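Long-range contacts in beta-galactosidase (Geobacillus stearothermophilus, PDB 4OIF), which probably hydrolyses terminal non-reducing beta-D-galactose residues in beta-D-galactosides, as a trimeric, zinc-binding member of glycoside hydrolase family 42: residues 473-478 and 498-503; 417-422 and 458-463; 557-562 and 591-596; 482-487 and 518-523. All blocks are in the same frame, centred on the assembly; numbering follows the deposited sequence.

Contact 1 of 4, residues 473-478 and 498-503; sequences APMLYL and VMTYIS
Met475 lies across the Tyr501 ring obliquely, its CG 3.7 Å from CE2 of that ring; the sulfur stands 4.9 Å from the ring centroid, 60° off the normal, a Met-aromatic contact. With CG anti to the carbonyl carbon (chi1 -57°) and a bend at chi3, the chain reaches past the ring so that CE arrives near Ile502 CD1. The backbone of Met475 is held by a hydroxyl: its N gives Thr500 OG1 a hydrogen bond of 2.9 Å, and the same OG1 donates in the carbonyl plane to Tyr501 O. With an alanine in place of Thr500, the Met475 N-H would probably lose its acceptor and Tyr501 O that donor, and a gap would open beside Pro474 CB. Ser503 OG, which donates to Thr500 O from above its carbonyl plane, takes a weak bond from Leu476 N. Met499 CE packs 3.5 Å from Leu476 CD2. Tyr501 OH is held by Arg597, while Tyr477 OH bonds Asp510 of its own chain and Lys371 of the second subunit. Ala473 N bonds Val498 O at 2.9 Å, joining neighbouring parallel strands whose C-terminal ends run into loops, consistent with the alpha/beta, glutamine amidotransferase-like fold of the trimerisation domain.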
loop_
_atom_site.group_PDB
_atom_site.type_symbol
_atom_site.label_atom_id
_atom_site.label_comp_id
_atom_site.label_asym_id
_atom_site.label_seq_id
_atom_site.Cartn_x
_atom_site.Cartn_y
_atom_site.Cartn_z
ATOM N N ALA A 473 9.129 23.558 -24.935
ATOM C CA ALA A 473 8.121 22.495 -24.921
ATOM C C ALA A 473 8.730 21.135 -24.580
ATOM O O ALA A 473 8.977 20.324 -25.467
ATOM C CB ALA A 473 7.418 22.425 -26.266
ATOM N N PRO A 474 8.974 20.877 -23.291
ATOM C CA PRO A 474 9.632 19.627 -22.891
ATOM C C PRO A 474 8.679 18.428 -22.871
ATOM O O PRO A 474 7.495 18.590 -22.533
ATOM C CB PRO A 474 10.133 19.929 -21.474
ATOM C CG PRO A 474 9.905 21.390 -21.262
ATOM C CD PRO A 474 8.791 21.790 -22.159
ATOM N N MET A 475 9.200 17.244 -23.205
ATOM C CA MET A 475 8.428 15.999 -23.122
ATOM C C MET A 475 7.027 16.132 -23.716
ATOM O O MET A 475 6.035 15.775 -23.075
ATOM C CB MET A 475 8.310 15.537 -21.672
ATOM C CG MET A 475 9.635 15.330 -20.999
ATOM S SD MET A 475 9.435 14.739 -19.310
ATOM C CE MET A 475 8.772 13.116 -19.661
ATOM N N LEU A 476 6.951 16.682 -24.923
ATOM C CA LEU A 476 5.674 16.839 -25.598
ATOM C C LEU A 476 5.355 15.544 -26.322
ATOM O O LEU A 476 5.229 15.523 -27.547
ATOM C CB LEU A 476 5.709 18.015 -26.568
ATOM C CG LEU A 476 4.327 18.462 -27.061
ATOM C CD1 LEU A 476 3.456 18.905 -25.897
ATOM C CD2 LEU A 476 4.467 19.568 -28.089
ATOM N N TYR A 477 5.252 14.474 -25.533
ATOM C CA TYR A 477 5.044 13.105 -25.998
ATOM C C TYR A 477 3.884 13.004 -26.978
ATOM O O TYR A 477 4.032 12.472 -28.067
ATOM C CB TYR A 477 4.834 12.210 -24.775
ATOM C CG TYR A 477 4.123 10.889 -24.975
ATOM C CD1 TYR A 477 4.825 9.744 -25.340
ATOM C CD2 TYR A 477 2.756 10.769 -24.724
ATOM C CE1 TYR A 477 4.179 8.523 -25.495
ATOM C CE2 TYR A 477 2.104 9.552 -24.870
ATOM C CZ TYR A 477 2.823 8.434 -25.258
ATOM O OH TYR A 477 2.181 7.225 -25.423
ATOM N N LEU A 478 2.738 13.539 -26.591
ATOM C CA LEU A 478 1.596 13.627 -27.482
ATOM C C LEU A 478 1.531 15.000 -28.149
ATOM O O LEU A 478 1.591 16.017 -27.471
ATOM C CB LEU A 478 0.307 13.355 -26.706
ATOM C CG LEU A 478 -1.031 13.460 -27.438
ATOM C CD1 LEU A 478 -2.014 12.462 -26.842
ATOM C CD2 LEU A 478 -1.592 14.889 -27.382
ATOM N N VAL A 498 12.730 25.054 -27.970
ATOM C CA VAL A 498 13.504 24.021 -27.276
ATOM C C VAL A 498 12.623 22.819 -26.936
ATOM O O VAL A 498 11.600 22.955 -26.269
ATOM C CB VAL A 498 14.142 24.546 -25.968
ATOM C CG1 VAL A 498 14.842 23.420 -25.225
ATOM C CG2 VAL A 498 15.130 25.665 -26.257
ATOM N N MET A 499 13.014 21.642 -27.412
ATOM C CA MET A 499 12.318 20.418 -27.041
ATOM C C MET A 499 13.293 19.415 -26.462
ATOM O O MET A 499 14.512 19.627 -26.470
ATOM C CB MET A 499 11.575 19.811 -28.233
ATOM C CG MET A 499 10.293 20.544 -28.563
ATOM S SD MET A 499 9.387 19.793 -29.918
ATOM C CE MET A 499 7.771 19.596 -29.213
ATOM N N THR A 500 12.750 18.325 -25.936
ATOM C CA THR A 500 13.562 17.374 -25.195
ATOM C C THR A 500 13.195 15.960 -25.528
ATOM O O THR A 500 12.293 15.698 -26.323
ATOM C CB THR A 500 13.401 17.513 -23.664
ATOM O OG1 THR A 500 12.119 16.993 -23.272
ATOM C CG2 THR A 500 13.553 18.973 -23.198
ATOM N N TYR A 501 13.894 15.055 -24.862
ATOM C CA TYR A 501 13.537 13.654 -24.825
ATOM C C TYR A 501 12.034 13.441 -24.647
ATOM O O TYR A 501 11.353 14.246 -24.000
ATOM C CB TYR A 501 14.291 12.977 -23.692
ATOM C CG TYR A 501 14.114 13.661 -22.361
ATOM C CD1 TYR A 501 14.937 14.718 -21.985
ATOM C CD2 TYR A 501 13.125 13.242 -21.466
ATOM C CE1 TYR A 501 14.776 15.353 -20.750
ATOM C CE2 TYR A 501 12.960 13.865 -20.230
ATOM C CZ TYR A 501 13.787 14.925 -19.876
ATOM O OH TYR A 501 13.634 15.552 -18.651
ATOM N N ILE A 502 11.540 12.350 -25.230
ATOM C CA ILE A 502 10.145 11.930 -25.140
ATOM C C ILE A 502 9.185 13.034 -25.555
ATOM O O ILE A 502 8.213 13.341 -24.866
ATOM C CB ILE A 502 9.819 11.420 -23.717
ATOM C CG1 ILE A 502 10.943 10.493 -23.249
ATOM C CG2 ILE A 502 8.535 10.631 -23.717
ATOM C CD1 ILE A 502 10.693 9.841 -21.937
ATOM N N SER A 503 9.465 13.614 -26.713
ATOM C CA SER A 503 8.603 14.629 -27.300
ATOM C C SER A 503 8.201 14.175 -28.681
ATOM O O SER A 503 9.019 13.686 -29.395
ATOM C CB SER A 503 9.323 15.967 -27.388
ATOM O OG SER A 503 9.816 16.372 -26.121
#

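Contact 2 of 4, residues 417-422 and 458-463; sequences YDWENN and VITKEH
Lys461 NZ and Asp418 OD1 form a salt bridge of 2.8 Å, the ammonium meeting the syn lone pair of the carboxylate oxygen. The lysine chain turns at chi4 (-69°), which brings NZ onto OD1 while CD lies alongside the same oxygen at 3.4 Å. One water donates to both Tyr417 O and Asp418 OD1 and accepts from Lys461 N; another accepts from Lys461 NZ and donates to Asp418 OD2 and Glu420 OE1. Glu420 OE1 itself stays 4.0 Å from NZ, beyond a salt bridge, and its other oxygen pairs with Arg226. Beside it, Tyr417 N donates to Ile459 O at 2.8 Å, and Thr460 CG2 touches the edge of the Trp419 indole at CZ3. Asp418 is the N-cap of helix 419-427: OD2 takes the Asn421 N-H on its anti side, so one carboxylate starts the helix and holds the lysine, beside parallel strands 413-416 and 456-459, the latter outermost in the large mixed sheet. Further out, Tyr417 CE2 sits 3.4 Å above the plane of the Trp419 ring, whose NE1 bonds Phe266 O. Asn422 ND2 points in its amide plane at Tyr417 OH, and Thr460 OG1 accepts from Glu462 N in an ST turn.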
loop_
_atom_site.group_PDB
_atom_site.type_symbol
_atom_site.label_atom_id
_atom_site.label_comp_id
_atom_site.label_asym_id
_atom_site.label_seq_id
_atom_site.Cartn_x
_atom_site.Cartn_y
_atom_site.Cartn_z
ATOM N N TYR A 417 2.691 23.679 -21.924
ATOM C CA TYR A 417 2.143 22.589 -21.142
ATOM C C TYR A 417 0.866 22.086 -21.819
ATOM O O TYR A 417 0.123 22.875 -22.400
ATOM C CB TYR A 417 1.850 23.056 -19.721
ATOM C CG TYR A 417 1.098 22.051 -18.883
ATOM C CD1 TYR A 417 1.742 20.931 -18.377
ATOM C CD2 TYR A 417 -0.251 22.230 -18.581
ATOM C CE1 TYR A 417 1.071 20.011 -17.592
ATOM C CE2 TYR A 417 -0.937 21.308 -17.801
ATOM C CZ TYR A 417 -0.262 20.196 -17.306
ATOM O OH TYR A 417 -0.901 19.250 -16.532
ATOM N N ASP A 418 0.616 20.782 -21.753
ATOM C CA ASP A 418 -0.581 20.205 -22.360
ATOM C C ASP A 418 -1.186 19.122 -21.451
ATOM O O ASP A 418 -0.521 18.135 -21.100
ATOM C CB ASP A 418 -0.248 19.641 -23.744
ATOM C CG ASP A 418 -1.479 19.252 -24.534
ATOM O OD1 ASP A 418 -2.131 20.145 -25.099
ATOM O OD2 ASP A 418 -1.788 18.049 -24.612
ATOM N N TRP A 419 -2.444 19.334 -21.064
ATOM C CA TRP A 419 -3.178 18.434 -20.166
ATOM C C TRP A 419 -3.356 17.053 -20.777
ATOM O O TRP A 419 -3.166 16.033 -20.110
ATOM C CB TRP A 419 -4.555 19.022 -19.812
ATOM C CG TRP A 419 -4.615 19.789 -18.492
ATOM C CD1 TRP A 419 -4.932 19.277 -17.262
ATOM C CD2 TRP A 419 -4.377 21.194 -18.288
ATOM N NE1 TRP A 419 -4.895 20.267 -16.312
ATOM C CE2 TRP A 419 -4.565 21.454 -16.912
ATOM C CE3 TRP A 419 -4.034 22.258 -19.137
ATOM C CZ2 TRP A 419 -4.403 22.735 -16.358
ATOM C CZ3 TRP A 419 -3.878 23.533 -18.587
ATOM C CH2 TRP A 419 -4.064 23.759 -17.211
ATOM N N GLU A 420 -3.737 17.020 -22.046
ATOM C CA GLU A 420 -3.960 15.748 -22.702
ATOM C C GLU A 420 -2.638 14.979 -22.803
ATOM O O GLU A 420 -2.606 13.770 -22.606
ATOM C CB GLU A 420 -4.624 15.962 -24.068
ATOM C CG GLU A 420 -6.110 16.347 -23.934
ATOM C CD GLU A 420 -6.815 16.672 -25.257
ATOM O OE1 GLU A 420 -6.153 16.833 -26.305
ATOM O OE2 GLU A 420 -8.057 16.767 -25.238
ATOM N N ASN A 421 -1.548 15.689 -23.072
ATOM C CA ASN A 421 -0.218 15.091 -23.050
ATOM C C ASN A 421 0.131 14.501 -21.682
ATOM O O ASN A 421 0.681 13.406 -21.590
ATOM C CB ASN A 421 0.835 16.123 -23.458
ATOM C CG ASN A 421 2.239 15.554 -23.450
ATOM O OD1 ASN A 421 2.534 14.589 -24.155
ATOM N ND2 ASN A 421 3.119 16.164 -22.667
ATOM N N ASN A 422 -0.187 15.232 -20.623
ATOM C CA ASN A 422 -0.010 14.730 -19.269
ATOM C C ASN A 422 -0.778 13.412 -19.060
ATOM O O ASN A 422 -0.215 12.406 -18.613
ATOM C CB ASN A 422 -0.464 15.796 -18.264
ATOM C CG ASN A 422 0.247 15.687 -16.928
ATOM O OD1 ASN A 422 0.787 14.641 -16.582
ATOM N ND2 ASN A 422 0.234 16.768 -16.162
ATOM N N VAL A 458 3.407 30.383 -18.756
ATOM C CA VAL A 458 3.256 28.947 -18.988
ATOM C C VAL A 458 1.967 28.751 -19.761
ATOM O O VAL A 458 0.883 28.901 -19.216
ATOM C CB VAL A 458 3.240 28.138 -17.683
ATOM C CG1 VAL A 458 3.039 26.656 -17.974
ATOM C CG2 VAL A 458 4.541 28.351 -16.921
ATOM N N ILE A 459 2.103 28.436 -21.043
ATOM C CA ILE A 459 0.986 28.439 -21.984
ATOM C C ILE A 459 0.521 27.051 -22.396
ATOM O O ILE A 459 1.125 26.040 -22.044
ATOM C CB ILE A 459 1.348 29.194 -23.273
ATOM C CG1 ILE A 459 2.456 28.439 -24.018
ATOM C CG2 ILE A 459 1.724 30.659 -22.957
ATOM C CD1 ILE A 459 2.844 29.056 -25.323
ATOM N N THR A 460 -0.567 27.035 -23.156
ATOM C CA THR A 460 -1.115 25.826 -23.736
ATOM C C THR A 460 -1.101 25.975 -25.247
ATOM O O THR A 460 -0.794 27.053 -25.752
ATOM C CB THR A 460 -2.538 25.565 -23.255
ATOM O OG1 THR A 460 -3.420 26.544 -23.820
ATOM C CG2 THR A 460 -2.592 25.650 -21.753
ATOM N N LYS A 461 -1.428 24.907 -25.972
ATOM C CA LYS A 461 -1.453 24.970 -27.430
ATOM C C LYS A 461 -2.569 25.893 -27.920
ATOM O O LYS A 461 -2.591 26.269 -29.082
ATOM C CB LYS A 461 -1.610 23.574 -28.032
ATOM C CG LYS A 461 -2.896 22.861 -27.670
ATOM C CD LYS A 461 -2.864 21.440 -28.193
ATOM C CE LYS A 461 -4.205 20.751 -28.042
ATOM N NZ LYS A 461 -4.509 20.512 -26.615
ATOM N N GLU A 462 -3.473 26.276 -27.018
ATOM C CA GLU A 462 -4.506 27.273 -27.304
ATOM C C GLU A 462 -3.971 28.717 -27.334
ATOM O O GLU A 462 -4.752 29.667 -27.282
ATOM C CB GLU A 462 -5.635 27.196 -26.256
ATOM C CG GLU A 462 -6.161 25.800 -25.947
ATOM C CD GLU A 462 -6.874 25.161 -27.127
ATOM O OE1 GLU A 462 -7.568 25.882 -27.888
ATOM O OE2 GLU A 462 -6.732 23.927 -27.290
ATOM N N HIS A 463 -2.655 28.888 -27.391
ATOM C CA HIS A 463 -2.044 30.218 -27.330
ATOM C C HIS A 463 -1.298 30.577 -28.595
ATOM O O HIS A 463 -0.846 29.713 -29.344
ATOM C CB HIS A 463 -1.060 30.331 -26.159
ATOM C CG HIS A 463 -1.706 30.603 -24.841
ATOM N ND1 HIS A 463 -2.403 29.642 -24.140
ATOM C CD2 HIS A 463 -1.752 31.726 -24.088
ATOM C CE1 HIS A 463 -2.859 30.163 -23.015
ATOM N NE2 HIS A 463 -2.479 31.427 -22.959
HETATM O O HOH W 1 -1.742 22.602 -24.436
HETATM O O HOH W 2 -3.337 17.932 -26.946
#

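Contact 3 of 4, residues 557-562 and 591-596; sequences TVIKIH and AYYIGG
Thr557 reaches Gly595 from its first side-chain atom on: CB lies 3.3 Å from Gly595 O, and OG1 closes to 2.7 Å in a hydrogen bond to that oxygen. The hydroxyl comes in the carbonyl plane, on a lone pair, with a C=O...donor angle of 136°. The first torsion (chi1 -49°) sets OG1 beside the backbone N, which turns it to the glycine carbonyl and sends CG2 the other way, to Tyr593 OH at 3.8 Å. That methyl lies at the rim of the phenol, near the ring plane, and the two side chains cross at about a right angle. Two residues on, Ile559 also faces the partner strand, and its CD1 meets the CD1-CE1 edge of that ring, 3.8 Å from Tyr593 CD1. Both aliphatic groups thus lie near the plane of the ring, at its edge, while Gly595, without a side chain, lets Ile559 CD1 come within 4.2 Å of its CA. Met527 of strand 527-534 touches both Ile559 and Tyr593. The contact joins strand 555-561, half of a two-stranded antiparallel sheet with 527-534, to the C-terminal end of strand 589-594 in the large mixed sheet: side-chain packing between two sheets within the trimerisation domain.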
loop_
_atom_site.group_PDB
_atom_site.type_symbol
_atom_site.label_atom_id
_atom_site.label_comp_id
_atom_site.label_asym_id
_atom_site.label_seq_id
_atom_site.Cartn_x
_atom_site.Cartn_y
_atom_site.Cartn_z
ATOM N N THR A 557 18.496 10.003 -24.863
ATOM C CA THR A 557 17.980 9.766 -26.200
ATOM C C THR A 557 19.108 9.561 -27.200
ATOM O O THR A 557 19.983 10.411 -27.331
ATOM C CB THR A 557 17.090 10.933 -26.679
ATOM O OG1 THR A 557 16.126 11.262 -25.664
ATOM C CG2 THR A 557 16.370 10.545 -27.961
ATOM N N VAL A 558 19.096 8.438 -27.909
ATOM C CA VAL A 558 20.062 8.256 -28.987
ATOM C C VAL A 558 19.599 9.109 -30.169
ATOM O O VAL A 558 18.425 9.091 -30.534
ATOM C CB VAL A 558 20.212 6.772 -29.397
ATOM C CG1 VAL A 558 21.191 6.636 -30.561
ATOM C CG2 VAL A 558 20.703 5.930 -28.218
ATOM N N ILE A 559 20.515 9.866 -30.761
ATOM C CA ILE A 559 20.154 10.858 -31.775
ATOM C C ILE A 559 20.879 10.701 -33.119
ATOM O O ILE A 559 22.095 10.521 -33.177
ATOM C CB ILE A 559 20.425 12.274 -31.239
ATOM C CG1 ILE A 559 19.423 12.614 -30.132
ATOM C CG2 ILE A 559 20.386 13.307 -32.359
ATOM C CD1 ILE A 559 19.900 13.735 -29.222
ATOM N N LYS A 560 20.110 10.776 -34.195
ATOM C CA LYS A 560 20.644 10.804 -35.552
ATOM C C LYS A 560 20.729 12.247 -36.080
ATOM O O LYS A 560 19.710 12.932 -36.192
ATOM C CB LYS A 560 19.760 9.951 -36.464
ATOM C CG LYS A 560 20.203 9.860 -37.917
ATOM C CD LYS A 560 19.123 9.151 -38.730
ATOM C CE LYS A 560 19.637 8.585 -40.040
ATOM N NZ LYS A 560 18.591 7.713 -40.655
ATOM N N ILE A 561 21.936 12.700 -36.411
ATOM C CA ILE A 561 22.156 14.081 -36.863
ATOM C C ILE A 561 21.941 14.283 -38.358
ATOM O O ILE A 561 22.364 13.470 -39.173
ATOM C CB ILE A 561 23.589 14.563 -36.533
ATOM C CG1 ILE A 561 23.808 14.581 -35.025
ATOM C CG2 ILE A 561 23.855 15.940 -37.128
ATOM C CD1 ILE A 561 22.794 15.388 -34.289
ATOM N N HIS A 562 21.288 15.384 -38.707
ATOM C CA HIS A 562 21.175 15.809 -40.095
ATOM C C HIS A 562 21.883 17.147 -40.300
ATOM O O HIS A 562 23.106 17.198 -40.366
ATOM C CB HIS A 562 19.705 15.894 -40.498
ATOM C CG HIS A 562 18.996 14.579 -40.422
ATOM N ND1 HIS A 562 19.391 13.482 -41.157
ATOM C CD2 HIS A 562 17.934 14.177 -39.685
ATOM C CE1 HIS A 562 18.596 12.462 -40.883
ATOM N NE2 HIS A 562 17.702 12.858 -39.995
ATOM N N ALA A 591 16.015 25.829 -33.451
ATOM C CA ALA A 591 15.430 24.730 -32.706
ATOM C C ALA A 591 16.519 23.926 -32.007
ATOM O O ALA A 591 17.450 23.424 -32.636
ATOM C CB ALA A 591 14.594 23.842 -33.629
ATOM N N TYR A 592 16.396 23.834 -30.690
ATOM C CA TYR A 592 17.302 23.072 -29.846
ATOM C C TYR A 592 16.650 21.781 -29.326
ATOM O O TYR A 592 15.485 21.780 -28.918
ATOM C CB TYR A 592 17.740 23.907 -28.645
ATOM C CG TYR A 592 18.532 25.142 -28.970
ATOM C CD1 TYR A 592 17.911 26.267 -29.496
ATOM C CD2 TYR A 592 19.896 25.201 -28.713
ATOM C CE1 TYR A 592 18.630 27.404 -29.785
ATOM C CE2 TYR A 592 20.619 26.340 -28.986
ATOM C CZ TYR A 592 19.981 27.438 -29.523
ATOM O OH TYR A 592 20.690 28.575 -29.806
ATOM N N TYR A 593 17.417 20.695 -29.303
ATOM C CA TYR A 593 16.943 19.448 -28.723
ATOM C C TYR A 593 17.855 19.031 -27.586
ATOM O O TYR A 593 19.076 18.941 -27.761
ATOM C CB TYR A 593 16.878 18.352 -29.787
ATOM C CG TYR A 593 16.163 17.092 -29.347
ATOM C CD1 TYR A 593 16.879 15.989 -28.878
ATOM C CD2 TYR A 593 14.770 16.992 -29.420
ATOM C CE1 TYR A 593 16.221 14.816 -28.486
ATOM C CE2 TYR A 593 14.101 15.825 -29.020
ATOM C CZ TYR A 593 14.833 14.743 -28.556
ATOM O OH TYR A 593 14.186 13.589 -28.165
ATOM N N ILE A 594 17.264 18.785 -26.421
ATOM C CA ILE A 594 18.029 18.305 -25.277
ATOM C C ILE A 594 17.730 16.830 -25.037
ATOM O O ILE A 594 16.625 16.483 -24.609
ATOM C CB ILE A 594 17.717 19.100 -23.998
ATOM C CG1 ILE A 594 18.102 20.575 -24.168
ATOM C CG2 ILE A 594 18.465 18.489 -22.845
ATOM C CD1 ILE A 594 17.495 21.498 -23.148
ATOM N N GLY A 595 18.705 15.963 -25.310
ATOM C CA GLY A 595 18.444 14.528 -25.372
ATOM C C GLY A 595 18.313 13.774 -24.055
ATOM O O GLY A 595 17.736 12.683 -24.004
ATOM N N GLY A 596 18.862 14.339 -22.987
ATOM C CA GLY A 596 18.876 13.645 -21.719
ATOM C C GLY A 596 18.378 14.536 -20.613
ATOM O O GLY A 596 18.280 15.748 -20.782
#

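Contact 4 of 4, residues 482-487 and 518-523; sequences ETIARL and HQDLRE
His518 comes first, with Ile484 CD1 poised over one face of its imidazole, 4.1 Å from the ring centroid and 28° off the normal, a CH-pi contact. The ring is reached because CG stands anti to the backbone N (chi1 -175°), which sets the imidazole against Ile484. At its edge ND1 accepts Asp520 N at 2.9 Å, nearly in the ring plane, and this makes His518 the N-cap of helix 519-525; NE2 bonds Glu481, so both ring nitrogens have partners that fix its rotation. Replacing His518 with an alanine is likely to leave the Asp520 N-H without its cap and open a gap beside Ile484 CD1. Next, Asp520 lays its CB 3.6 Å from Ile484 CG2, which also overhangs the rim of the His518 ring, while its carboxylate oxygen OD1 makes a salt bridge with Lys488. The two helices lie nearly parallel here, 25° apart with axes 9.7 Å from each other, in the alpha/beta arrangement of the trimerisation domain, where both pack beside the large mixed sheet. Leu521 then packs on Ile484 with both methyls: CD2 sits 4.1 Å from CG2, and CD1 approaches Ile484 CD1.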
loop_
_atom_site.group_PDB
_atom_site.type_symbol
_atom_site.label_atom_id
_atom_site.label_comp_id
_atom_site.label_asym_id
_atom_site.label_seq_id
_atom_site.Cartn_x
_atom_site.Cartn_y
_atom_site.Cartn_z
ATOM N N GLU A 482 -1.407 19.394 -36.345
ATOM C CA GLU A 482 -1.718 20.807 -36.374
ATOM C C GLU A 482 -0.802 21.622 -35.454
ATOM O O GLU A 482 -0.266 22.674 -35.857
ATOM C CB GLU A 482 -3.181 21.004 -36.003
ATOM C CG GLU A 482 -3.567 22.428 -35.684
ATOM C CD GLU A 482 -5.037 22.543 -35.345
ATOM O OE1 GLU A 482 -5.866 22.167 -36.198
ATOM O OE2 GLU A 482 -5.367 22.987 -34.222
ATOM N N THR A 483 -0.610 21.132 -34.229
ATOM C CA THR A 483 0.323 21.775 -33.302
ATOM C C THR A 483 1.749 21.733 -33.838
ATOM O O THR A 483 2.485 22.706 -33.703
ATOM C CB THR A 483 0.316 21.126 -31.905
ATOM O OG1 THR A 483 -0.983 21.259 -31.314
ATOM C CG2 THR A 483 1.358 21.795 -31.007
ATOM N N ILE A 484 2.139 20.606 -34.431
ATOM C CA ILE A 484 3.446 20.507 -35.075
ATOM C C ILE A 484 3.612 21.583 -36.152
ATOM O O ILE A 484 4.624 22.250 -36.204
ATOM C CB ILE A 484 3.677 19.120 -35.715
ATOM C CG1 ILE A 484 3.931 18.064 -34.644
ATOM C CG2 ILE A 484 4.880 19.153 -36.639
ATOM C CD1 ILE A 484 3.966 16.635 -35.201
ATOM N N ALA A 485 2.607 21.756 -36.999
ATOM C CA ALA A 485 2.661 22.775 -38.038
ATOM C C ALA A 485 2.799 24.159 -37.419
ATOM O O ALA A 485 3.569 24.999 -37.905
ATOM C CB ALA A 485 1.423 22.706 -38.932
ATOM N N ARG A 486 2.067 24.403 -36.338
ATOM C CA ARG A 486 2.203 25.696 -35.672
ATOM C C ARG A 486 3.627 25.897 -35.138
ATOM O O ARG A 486 4.209 26.969 -35.299
ATOM C CB ARG A 486 1.155 25.843 -34.563
ATOM C CG ARG A 486 -0.259 25.931 -35.117
ATOM C CD ARG A 486 -1.297 25.799 -34.053
ATOM N NE ARG A 486 -1.217 26.902 -33.109
ATOM C CZ ARG A 486 -1.332 26.778 -31.790
ATOM N NH1 ARG A 486 -1.534 25.583 -31.237
ATOM N NH2 ARG A 486 -1.235 27.854 -31.023
ATOM N N LEU A 487 4.203 24.860 -34.545
ATOM C CA LEU A 487 5.580 24.920 -34.073
ATOM C C LEU A 487 6.537 25.238 -35.218
ATOM O O LEU A 487 7.460 26.059 -35.087
ATOM C CB LEU A 487 5.965 23.597 -33.401
ATOM C CG LEU A 487 5.174 23.301 -32.122
ATOM C CD1 LEU A 487 5.483 21.910 -31.571
ATOM C CD2 LEU A 487 5.415 24.386 -31.053
ATOM N N HIS A 518 8.339 12.696 -37.269
ATOM C CA HIS A 518 7.529 13.506 -38.158
ATOM C C HIS A 518 8.457 14.417 -38.930
ATOM O O HIS A 518 9.337 15.062 -38.349
ATOM C CB HIS A 518 6.473 14.320 -37.409
ATOM C CG HIS A 518 5.545 15.076 -38.312
ATOM N ND1 HIS A 518 5.969 16.102 -39.128
ATOM C CD2 HIS A 518 4.214 14.951 -38.533
ATOM C CE1 HIS A 518 4.942 16.582 -39.807
ATOM N NE2 HIS A 518 3.864 15.900 -39.464
ATOM N N GLN A 519 8.263 14.410 -40.244
ATOM C CA GLN A 519 9.052 15.173 -41.202
ATOM C C GLN A 519 9.340 16.610 -40.768
ATOM O O GLN A 519 10.489 17.064 -40.817
ATOM C CB GLN A 519 8.326 15.187 -42.552
ATOM C CG GLN A 519 9.013 16.017 -43.624
ATOM C CD GLN A 519 8.311 15.911 -44.958
ATOM O OE1 GLN A 519 7.415 15.082 -45.131
ATOM N NE2 GLN A 519 8.712 16.750 -45.914
ATOM N N ASP A 520 8.283 17.311 -40.356
ATOM C CA ASP A 520 8.373 18.711 -39.957
ATOM C C ASP A 520 9.350 18.904 -38.808
ATOM O O ASP A 520 10.214 19.772 -38.875
ATOM C CB ASP A 520 7.003 19.256 -39.561
ATOM C CG ASP A 520 6.107 19.539 -40.761
ATOM O OD1 ASP A 520 6.599 19.468 -41.906
ATOM O OD2 ASP A 520 4.909 19.856 -40.548
ATOM N N LEU A 521 9.225 18.081 -37.766
ATOM C CA LEU A 521 10.123 18.149 -36.609
ATOM C C LEU A 521 11.570 17.804 -36.993
ATOM O O LEU A 521 12.510 18.463 -36.540
ATOM C CB LEU A 521 9.635 17.214 -35.490
ATOM C CG LEU A 521 8.251 17.517 -34.907
ATOM C CD1 LEU A 521 7.886 16.434 -33.940
ATOM C CD2 LEU A 521 8.179 18.890 -34.224
ATOM N N ARG A 522 11.742 16.773 -37.819
ATOM C CA ARG A 522 13.071 16.385 -38.282
ATOM C C ARG A 522 13.744 17.570 -38.961
ATOM O O ARG A 522 14.891 17.913 -38.653
ATOM C CB ARG A 522 13.011 15.191 -39.246
ATOM C CG ARG A 522 14.407 14.778 -39.743
ATOM C CD ARG A 522 14.389 13.715 -40.853
ATOM N NE ARG A 522 13.738 14.195 -42.072
ATOM C CZ ARG A 522 12.647 13.642 -42.595
ATOM N NH1 ARG A 522 12.101 12.589 -42.011
ATOM N NH2 ARG A 522 12.102 14.139 -43.698
ATOM N N GLU A 523 13.009 18.197 -39.873
ATOM C CA GLU A 523 13.500 19.364 -40.590
ATOM C C GLU A 523 13.845 20.494 -39.634
ATOM O O GLU A 523 14.922 21.082 -39.718
ATOM C CB GLU A 523 12.460 19.840 -41.605
ATOM C CG GLU A 523 12.512 19.136 -42.948
ATOM C CD GLU A 523 11.309 19.472 -43.822
ATOM O OE1 GLU A 523 10.536 20.386 -43.451
ATOM O OE2 GLU A 523 11.130 18.817 -44.872
#

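How the contacts relate
Starting from the N terminus, contact 2 is the first to close, linking the start of helix 419-427 to the end of strand 456-459 across 35 intervening residues, more than half of them helical. Contact 1 follows in series and joins 473-478 to 498-503 around helix 481-492. Contact 4 opens inside that loop, at 482-487, and closes beyond it, at 518-523, so contacts 1 and 4 cross. Contact 3 comes last, with 557-562 returning to 591-596. Asn421 joins contact 2 to contact 1 through Met475 O and Leu478 N, Arg486 ties contact 4 to Lys461 O of contact 2, and Met499 pairs with Tyr592 and Ile594 of contact 3 in the sheet.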